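Local coordinates for GntR-family protein transcriptional regulator (Mycobacterium smegmatis, PDB 3F8M) that represses transcription of the phnDCE phosphate-uptake operon when phosphate is available, acting as a DNA-binding regulator of the GntR family, at residues 30-35 and 73-78; 152-157 and 169-174. One frame throughout, in Å; residues are numbered along the deposited sequence. Where two conformers were deposited one is given.

Overall arrangement
Interaction 1 (30-35 with 73-78) lies in the GntR-type DNA-binding region. Interaction 2 (152-157 with 169-174) lies in the UTRA domain. The two lie about 42 Å apart, centre to centre, on opposite sides of the chain's centre, and they share no helix or strand. Interaction 1 is a surface contact. Two backbone hydrogen bonds tie a loop to a strand of the wing, with V75 as the main apolar side chain. Interaction 2 is partly buried and joins a loop to helix 167-173 and R174. There the side chain of R174 does the work: it grips a backbone oxygen and pairs with a glutamate, next to the ring of Y154 and the apolar L157 and I171.

Interaction 1 (30-35 and 73-78); sequences MRIGDP and TVVARP
The wing of the winged helix-turn-helix meets the loop after helix 15-29, where G33 and D34 bond to V75. G33 N donates to V75 O at 2.8 Å. V75 N returns a bond of 3.0 Å to D34 O. P35 and V74 form a single beta bridge beside this pair. The loop turns through a type II beta turn from R31 to D34. G33 has a positive phi of 94°, where a CB would be jammed against the carbonyl oxygen of I32. D34 OD2 accepts from R31 N at 2.8 Å, met from above the carboxylate plane, and so braces the turn.

Strand 72-75 pairs antiparallel with strand 66-69, so the loop is attached to the wing hairpin. V75 points its side chain into the loop. V75 CB lies 3.2 Å from R31 O. With CG1 anti to the backbone N (chi1 175°), both V75 methyls lie near that oxygen. V75 CG2 meets M30 CB at 3.8 Å. V75 CG1 packs on I32 CA. In one of the two conformers of R77, I32 CD1 sits over one face of its guanidinium, 3.5 Å from R77 CZ. F36 also packs against M30 and V75.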
ATOM      1  N   MET A  30     -30.868   2.142   3.599  1.00 27.82           N
ATOM      2  CA  MET A  30     -30.534   0.915   4.307  1.00 26.13           C
ATOM      3  C   MET A  30     -29.412   1.150   5.312  1.00 25.89           C
ATOM      4  O   MET A  30     -28.708   2.158   5.236  1.00 26.55           O
ATOM      5  CB  MET A  30     -30.144  -0.190   3.315  1.00 26.10           C
ATOM      6  CG  MET A  30     -31.260  -0.572   2.330  1.00 23.51           C
ATOM      7  SD  MET A  30     -30.731  -1.484   0.851  1.00 24.81           S
ATOM      8  CE  MET A  30     -30.601  -3.186   1.470  1.00 19.36           C
ATOM      9  N   ARG A  31     -29.262   0.205   6.232  1.00 24.53           N
ATOM     10  CA  ARG A  31     -28.178   0.198   7.215  0.70 24.55           C
ATOM     11  C   ARG A  31     -27.093  -0.757   6.797  1.00 24.58           C
ATOM     12  O   ARG A  31     -27.340  -1.686   6.023  1.00 23.97           O
ATOM     13  CB  ARG A  31     -28.696  -0.276   8.571  0.70 24.35           C
ATOM     14  CG  ARG A  31     -29.712   0.653   9.183  0.70 25.26           C
ATOM     15  CD  ARG A  31     -30.305   0.023  10.435  0.70 26.65           C
ATOM     16  NE  ARG A  31     -31.479   0.756  10.883  0.70 28.14           N
ATOM     17  CZ  ARG A  31     -32.268   0.388  11.888  0.70 27.86           C
ATOM     18  NH1 ARG A  31     -32.037  -0.732  12.563  0.70 28.77           N
ATOM     19  NH2 ARG A  31     -33.296   1.149  12.221  0.70 30.53           N
ATOM     20  N   ILE A  32     -25.894  -0.569   7.348  1.00 22.51           N
ATOM     21  CA  ILE A  32     -24.821  -1.506   7.129  1.00 22.43           C
ATOM     22  C   ILE A  32     -25.271  -2.923   7.575  1.00 22.69           C
ATOM     23  O   ILE A  32     -25.868  -3.078   8.637  1.00 22.28           O
ATOM     24  CB  ILE A  32     -23.559  -1.017   7.893  1.00 22.14           C
ATOM     25  CG1 ILE A  32     -23.055   0.287   7.237  1.00 24.13           C
ATOM     26  CG2 ILE A  32     -22.530  -2.115   7.989  1.00 22.37           C
ATOM     27  CD1 ILE A  32     -21.988   1.087   8.080  1.00 29.83           C
ATOM     28  N   GLY A  33     -25.051  -3.927   6.735  1.00 21.49           N
ATOM     29  CA  GLY A  33     -25.521  -5.285   7.029  1.00 20.29           C
ATOM     30  C   GLY A  33     -26.887  -5.664   6.431  1.00 19.81           C
ATOM     31  O   GLY A  33     -27.188  -6.845   6.343  1.00 20.05           O
ATOM     32  N   ASP A  34     -27.663  -4.685   5.948  1.00 18.85           N
ATOM     33  CA  ASP A  34     -29.006  -4.973   5.372  1.00 17.85           C
ATOM     34  C   ASP A  34     -28.868  -5.762   4.046  1.00 18.45           C
ATOM     35  O   ASP A  34     -28.098  -5.345   3.155  1.00 17.79           O
ATOM     36  CB  ASP A  34     -29.744  -3.671   5.076  1.00 16.05           C
ATOM     37  CG  ASP A  34     -30.400  -3.066   6.292  1.00 17.10           C
ATOM     38  OD1 ASP A  34     -30.382  -3.693   7.375  1.00 19.67           O
ATOM     39  OD2 ASP A  34     -30.976  -1.977   6.129  1.00 16.60           O
ATOM     40  N   PRO A  35     -29.639  -6.868   3.884  1.00 19.15           N
ATOM     41  CA  PRO A  35     -29.601  -7.601   2.594  1.00 18.22           C
ATOM     42  C   PRO A  35     -30.529  -7.076   1.524  1.00 20.16           C
ATOM     43  O   PRO A  35     -31.676  -6.732   1.833  1.00 20.61           O
ATOM     44  CB  PRO A  35     -30.056  -9.012   2.987  1.00 18.43           C
ATOM     45  CG  PRO A  35     -30.987  -8.801   4.163  1.00 18.45           C
ATOM     46  CD  PRO A  35     -30.459  -7.568   4.907  1.00 17.93           C
ATOM     47  N   THR A  73     -26.303 -10.353  -0.879  1.00 26.85           N
ATOM     48  CA  THR A  73     -25.502  -9.151  -0.991  1.00 26.04           C
ATOM     49  C   THR A  73     -25.984  -8.209   0.094  1.00 23.98           C
ATOM     50  O   THR A  73     -27.167  -7.927   0.158  1.00 22.93           O
ATOM     51  CB  THR A  73     -25.693  -8.565  -2.385  1.00 26.50           C
ATOM     52  OG1 THR A  73     -25.099  -9.476  -3.329  1.00 26.11           O
ATOM     53  CG2 THR A  73     -25.049  -7.189  -2.511  1.00 25.78           C
ATOM     54  N   VAL A  74     -25.060  -7.716   0.930  1.00 23.49           N
ATOM     55  CA  VAL A  74     -25.429  -6.799   2.014  1.00 22.58           C
ATOM     56  C   VAL A  74     -24.728  -5.447   1.930  1.00 22.87           C
ATOM     57  O   VAL A  74     -23.685  -5.325   1.259  1.00 21.47           O
ATOM     58  CB  VAL A  74     -25.234  -7.407   3.425  1.00 22.18           C
ATOM     59  CG1 VAL A  74     -25.992  -8.737   3.569  1.00 22.58           C
ATOM     60  CG2 VAL A  74     -23.738  -7.568   3.775  1.00 24.40           C
ATOM     61  N   VAL A  75     -25.307  -4.452   2.604  1.00 20.97           N
ATOM     62  CA  VAL A  75     -24.754  -3.107   2.635  1.00 20.99           C
ATOM     63  C   VAL A  75     -23.427  -3.201   3.436  1.00 22.19           C
ATOM     64  O   VAL A  75     -23.354  -3.903   4.457  1.00 19.84           O
ATOM     65  CB  VAL A  75     -25.771  -2.127   3.266  1.00 20.75           C
ATOM     66  CG1 VAL A  75     -25.182  -0.720   3.445  1.00 21.55           C
ATOM     67  CG2 VAL A  75     -27.017  -2.037   2.372  1.00 19.70           C
ATOM     68  N   ALA A  76     -22.372  -2.529   2.948  1.00 22.24           N
ATOM     69  CA  ALA A  76     -21.076  -2.542   3.662  1.00 24.38           C
ATOM     70  C   ALA A  76     -20.727  -1.115   4.046  1.00 25.10           C
ATOM     71  O   ALA A  76     -21.374  -0.191   3.571  1.00 25.80           O
ATOM     72  CB  ALA A  76     -19.965  -3.136   2.770  1.00 23.87           C
ATOM     73  N   ARG A  77     -19.769  -0.923   4.958  1.00 25.95           N
ATOM     74  CA  ARG A  77     -19.186   0.410   5.156  0.60 26.56           C
ATOM     75  C   ARG A  77     -18.002   0.508   4.195  1.00 26.38           C
ATOM     76  O   ARG A  77     -17.077  -0.304   4.269  1.00 25.77           O
ATOM     77  CB  ARG A  77     -18.713   0.639   6.602  0.60 26.64           C
ATOM     78  CG  ARG A  77     -18.308   2.102   6.860  0.60 26.32           C
ATOM     79  CD  ARG A  77     -17.753   2.314   8.257  0.60 25.04           C
ATOM     80  NE  ARG A  77     -18.807   2.453   9.248  0.60 25.04           N
ATOM     81  CZ  ARG A  77     -19.117   1.498  10.110  0.60 22.40           C
ATOM     82  NH1 ARG A  77     -18.430   0.377  10.100  0.60 22.60           N
ATOM     83  NH2 ARG A  77     -20.095   1.666  10.988  0.60 24.96           N
ATOM     84  N   PRO A  78     -18.046   1.468   3.272  1.00 26.62           N
ATOM     85  CA  PRO A  78     -17.014   1.500   2.277  1.00 26.40           C
ATOM     86  C   PRO A  78     -15.680   1.968   2.899  1.00 25.77           C
ATOM     87  O   PRO A  78     -15.682   2.845   3.777  1.00 26.32           O
ATOM     88  CB  PRO A  78     -17.519   2.530   1.259  1.00 26.73           C
ATOM     89  CG  PRO A  78     -18.818   2.976   1.706  1.00 26.71           C
ATOM     90  CD  PRO A  78     -19.049   2.543   3.093  1.00 27.13           C
TER

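Interaction 2 (152-157 and 169-174); sequences QRYPGL and AEIRSR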
ATOM      1  N   GLN A 152      11.246  24.584  14.982  1.00 22.54           N
ATOM      2  CA  GLN A 152      11.788  25.897  14.562  0.70 23.78           C
ATOM      3  C   GLN A 152      11.132  26.429  13.309  1.00 23.58           C
ATOM      4  O   GLN A 152      11.001  27.636  13.107  1.00 23.35           O
ATOM      5  CB  GLN A 152      13.317  25.830  14.416  0.70 24.38           C
ATOM      6  CG  GLN A 152      13.953  25.678  15.787  0.70 27.75           C
ATOM      7  CD  GLN A 152      15.369  26.184  15.896  0.70 31.48           C
ATOM      8  OE1 GLN A 152      16.235  25.892  15.053  0.70 33.17           O
ATOM      9  NE2 GLN A 152      15.631  26.924  16.971  0.70 32.73           N
ATOM     10  N   ARG A 153      10.724  25.514  12.433  1.00 22.11           N
ATOM     11  CA  ARG A 153      10.069  25.913  11.179  1.00 21.73           C
ATOM     12  C   ARG A 153       8.645  26.444  11.345  1.00 21.20           C
ATOM     13  O   ARG A 153       8.121  27.060  10.423  1.00 20.56           O
ATOM     14  CB  ARG A 153      10.024  24.781  10.149  1.00 22.05           C
ATOM     15  CG  ARG A 153      11.392  24.295   9.583  1.00 21.66           C
ATOM     16  CD  ARG A 153      11.172  23.605   8.237  1.00 23.35           C
ATOM     17  NE  ARG A 153      10.708  24.552   7.229  1.00 23.15           N
ATOM     18  CZ  ARG A 153      10.528  24.286   5.944  1.00 24.25           C
ATOM     19  NH1 ARG A 153      10.762  23.069   5.453  1.00 25.80           N
ATOM     20  NH2 ARG A 153      10.110  25.252   5.132  1.00 25.49           N
ATOM     21  N   TYR A 154       8.013  26.194  12.485  1.00 19.65           N
ATOM     22  CA  TYR A 154       6.567  26.496  12.623  1.00 20.63           C
ATOM     23  C   TYR A 154       6.192  27.247  13.888  1.00 20.21           C
ATOM     24  O   TYR A 154       5.385  26.776  14.674  1.00 18.76           O
ATOM     25  CB  TYR A 154       5.712  25.197  12.507  1.00 19.42           C
ATOM     26  CG  TYR A 154       6.083  24.365  11.309  1.00 20.59           C
ATOM     27  CD1 TYR A 154       5.715  24.754  10.022  1.00 20.52           C
ATOM     28  CD2 TYR A 154       6.801  23.171  11.467  1.00 17.16           C
ATOM     29  CE1 TYR A 154       6.065  23.977   8.911  1.00 21.81           C
ATOM     30  CE2 TYR A 154       7.150  22.388  10.366  1.00 20.60           C
ATOM     31  CZ  TYR A 154       6.794  22.814   9.087  1.00 20.53           C
ATOM     32  OH  TYR A 154       7.126  22.036   8.001  1.00 20.69           O
ATOM     33  N   PRO A 155       6.753  28.463  14.100  1.00 21.05           N
ATOM     34  CA  PRO A 155       6.329  29.140  15.319  1.00 20.17           C
ATOM     35  C   PRO A 155       4.824  29.432  15.307  1.00 21.11           C
ATOM     36  O   PRO A 155       4.207  29.694  14.250  1.00 20.79           O
ATOM     37  CB  PRO A 155       7.169  30.464  15.334  1.00 21.28           C
ATOM     38  CG  PRO A 155       7.521  30.687  13.920  1.00 21.16           C
ATOM     39  CD  PRO A 155       7.674  29.274  13.292  1.00 22.36           C
ATOM     40  N   GLY A 156       4.240  29.340  16.483  1.00 20.75           N
ATOM     41  CA  GLY A 156       2.848  29.652  16.709  1.00 21.68           C
ATOM     42  C   GLY A 156       1.917  28.530  16.245  1.00 22.88           C
ATOM     43  O   GLY A 156       0.703  28.646  16.383  1.00 23.27           O
ATOM     44  N   LEU A 157       2.468  27.439  15.706  1.00 23.03           N
ATOM     45  CA  LEU A 157       1.597  26.410  15.108  1.00 24.51           C
ATOM     46  C   LEU A 157       0.447  26.010  15.999  1.00 26.42           C
ATOM     47  O   LEU A 157      -0.683  25.939  15.541  1.00 27.74           O
ATOM     48  CB  LEU A 157       2.365  25.154  14.677  1.00 23.81           C
ATOM     49  CG  LEU A 157       1.448  24.199  13.894  1.00 21.13           C
ATOM     50  CD1 LEU A 157       1.033  24.853  12.576  1.00 21.52           C
ATOM     51  CD2 LEU A 157       2.183  22.886  13.655  1.00 23.58           C
ATOM     52  N   ALA A 169      -2.669  22.040   4.570  1.00 19.82           N
ATOM     53  CA  ALA A 169      -3.208  23.365   4.181  1.00 20.63           C
ATOM     54  C   ALA A 169      -2.588  24.461   5.050  1.00 21.55           C
ATOM     55  O   ALA A 169      -2.218  25.538   4.561  1.00 20.60           O
ATOM     56  CB  ALA A 169      -4.749  23.378   4.284  1.00 21.92           C
ATOM     57  N   GLU A 170      -2.428  24.161   6.333  1.00 20.43           N
ATOM     58  CA  GLU A 170      -1.791  25.111   7.240  1.00 20.94           C
ATOM     59  C   GLU A 170      -0.347  25.365   6.866  1.00 20.30           C
ATOM     60  O   GLU A 170       0.127  26.503   6.912  1.00 20.15           O
ATOM     61  CB  GLU A 170      -1.900  24.639   8.699  1.00 20.32           C
ATOM     62  CG  GLU A 170      -1.026  25.467   9.682  1.00 21.26           C
ATOM     63  CD  GLU A 170      -1.603  26.853   9.948  1.00 25.10           C
ATOM     64  OE1 GLU A 170      -2.808  27.024   9.705  1.00 24.90           O
ATOM     65  OE2 GLU A 170      -0.869  27.741  10.427  1.00 24.69           O
ATOM     66  N   ILE A 171       0.368  24.303   6.529  1.00 19.09           N
ATOM     67  CA  ILE A 171       1.753  24.453   6.108  1.00 19.34           C
ATOM     68  C   ILE A 171       1.846  25.231   4.781  1.00 19.57           C
ATOM     69  O   ILE A 171       2.687  26.143   4.640  1.00 20.03           O
ATOM     70  CB  ILE A 171       2.524  23.091   6.128  1.00 18.83           C
ATOM     71  CG1 ILE A 171       2.731  22.633   7.568  1.00 18.95           C
ATOM     72  CG2 ILE A 171       3.900  23.209   5.346  1.00 20.24           C
ATOM     73  CD1 ILE A 171       3.280  21.185   7.791  1.00 19.85           C
ATOM     74  N   ARG A 172       0.968  24.925   3.823  1.00 19.71           N
ATOM     75  CA  ARG A 172       0.937  25.682   2.569  1.00 21.69           C
ATOM     76  C   ARG A 172       0.672  27.185   2.807  1.00 21.85           C
ATOM     77  O   ARG A 172       1.344  28.033   2.183  1.00 22.40           O
ATOM     78  CB  ARG A 172      -0.102  25.116   1.614  1.00 22.08           C
ATOM     79  CG  ARG A 172       0.332  23.807   1.018  1.00 24.24           C
ATOM     80  CD  ARG A 172      -0.731  23.277   0.057  1.00 25.98           C
ATOM     81  NE  ARG A 172      -0.283  21.984  -0.454  1.00 32.13           N
ATOM     82  CZ  ARG A 172      -0.847  20.806  -0.193  1.00 30.95           C
ATOM     83  NH1 ARG A 172      -1.920  20.719   0.566  1.00 28.60           N
ATOM     84  NH2 ARG A 172      -0.308  19.703  -0.718  1.00 31.63           N
ATOM     85  N   SER A 173      -0.237  27.479   3.743  1.00 21.92           N
ATOM     86  CA  SER A 173      -0.633  28.867   4.108  1.00 22.22           C
ATOM     87  C   SER A 173       0.538  29.639   4.712  1.00 21.95           C
ATOM     88  O   SER A 173       0.529  30.863   4.707  1.00 21.15           O
ATOM     89  CB  SER A 173      -1.869  28.885   5.043  1.00 22.07           C
ATOM     90  OG  SER A 173      -1.544  28.614   6.397  1.00 24.30           O
ATOM     91  N   ARG A 174       1.567  28.917   5.165  1.00 21.11           N
ATOM     92  CA  ARG A 174       2.793  29.544   5.680  1.00 21.51           C
ATOM     93  C   ARG A 174       3.897  29.728   4.591  1.00 22.19           C
ATOM     94  O   ARG A 174       5.032  30.084   4.901  1.00 22.53           O
ATOM     95  CB  ARG A 174       3.301  28.802   6.924  1.00 20.82           C
ATOM     96  CG  ARG A 174       2.309  28.868   8.138  1.00 20.54           C
ATOM     97  CD  ARG A 174       2.554  27.747   9.193  1.00 20.40           C
ATOM     98  NE  ARG A 174       1.917  28.045  10.475  1.00 20.71           N
ATOM     99  CZ  ARG A 174       2.564  28.515  11.548  1.00 22.13           C
ATOM    100  NH1 ARG A 174       3.867  28.725  11.505  1.00 22.24           N
ATOM    101  NH2 ARG A 174       1.904  28.758  12.667  1.00 23.14           N
TER
HETATM  102  O   HOH W   1       6.054  28.552   9.641  1.00 21.59           O
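R174 has CG beside its backbone N (chi1 -64°) and a chain extended from CG to NE, which carries its guanidinium across to P155. E170 starts with CG anti to its N, then bends at chi2 (74°), bringing its carboxylate back to the same guanidinium. R174 NH1 and NH2 both donate to P155 O, each at 2.9 Å. The grip is end-on, and the oxygen lies in the guanidinium plane. Both nitrogens come from the same face of the P155 carbonyl plane. R174 NE forms a salt bridge with E170 OE2 at 2.8 Å, nearly straight at 170° and on the anti lone pair. Bonds on NE and on both terminal nitrogens fix the rotation of the guanidinium. A water at its edge bridges R174 NH1 to R153 O.

P155 and G156 are the middle residues of a type II beta turn, Y154 to L157, and G156 is the N-cap of helix 157-160. R174 ties to this turn, which has its own bond from L157 N to Y154 O. L157 CD1 lies over one face of the guanidinium and touches E170 CG at 3.6 Å, the two side chains running in opposite directions. Y154 CE1 meets I171 CG1 at 3.8 Å. R153 CB stands over the centre of one face of the Y154 ring.

T160 OG1 of helix 157-160 bonds to both E170 OE2 and R174 NH2. Y154 OH bonds to I221 O of strand 220-229. The contact joins helix 167-173, through R174, to the turn before helix 157-160, with Y154 and L157 packed on L149 of strand 140-150 in the UTRA sheet.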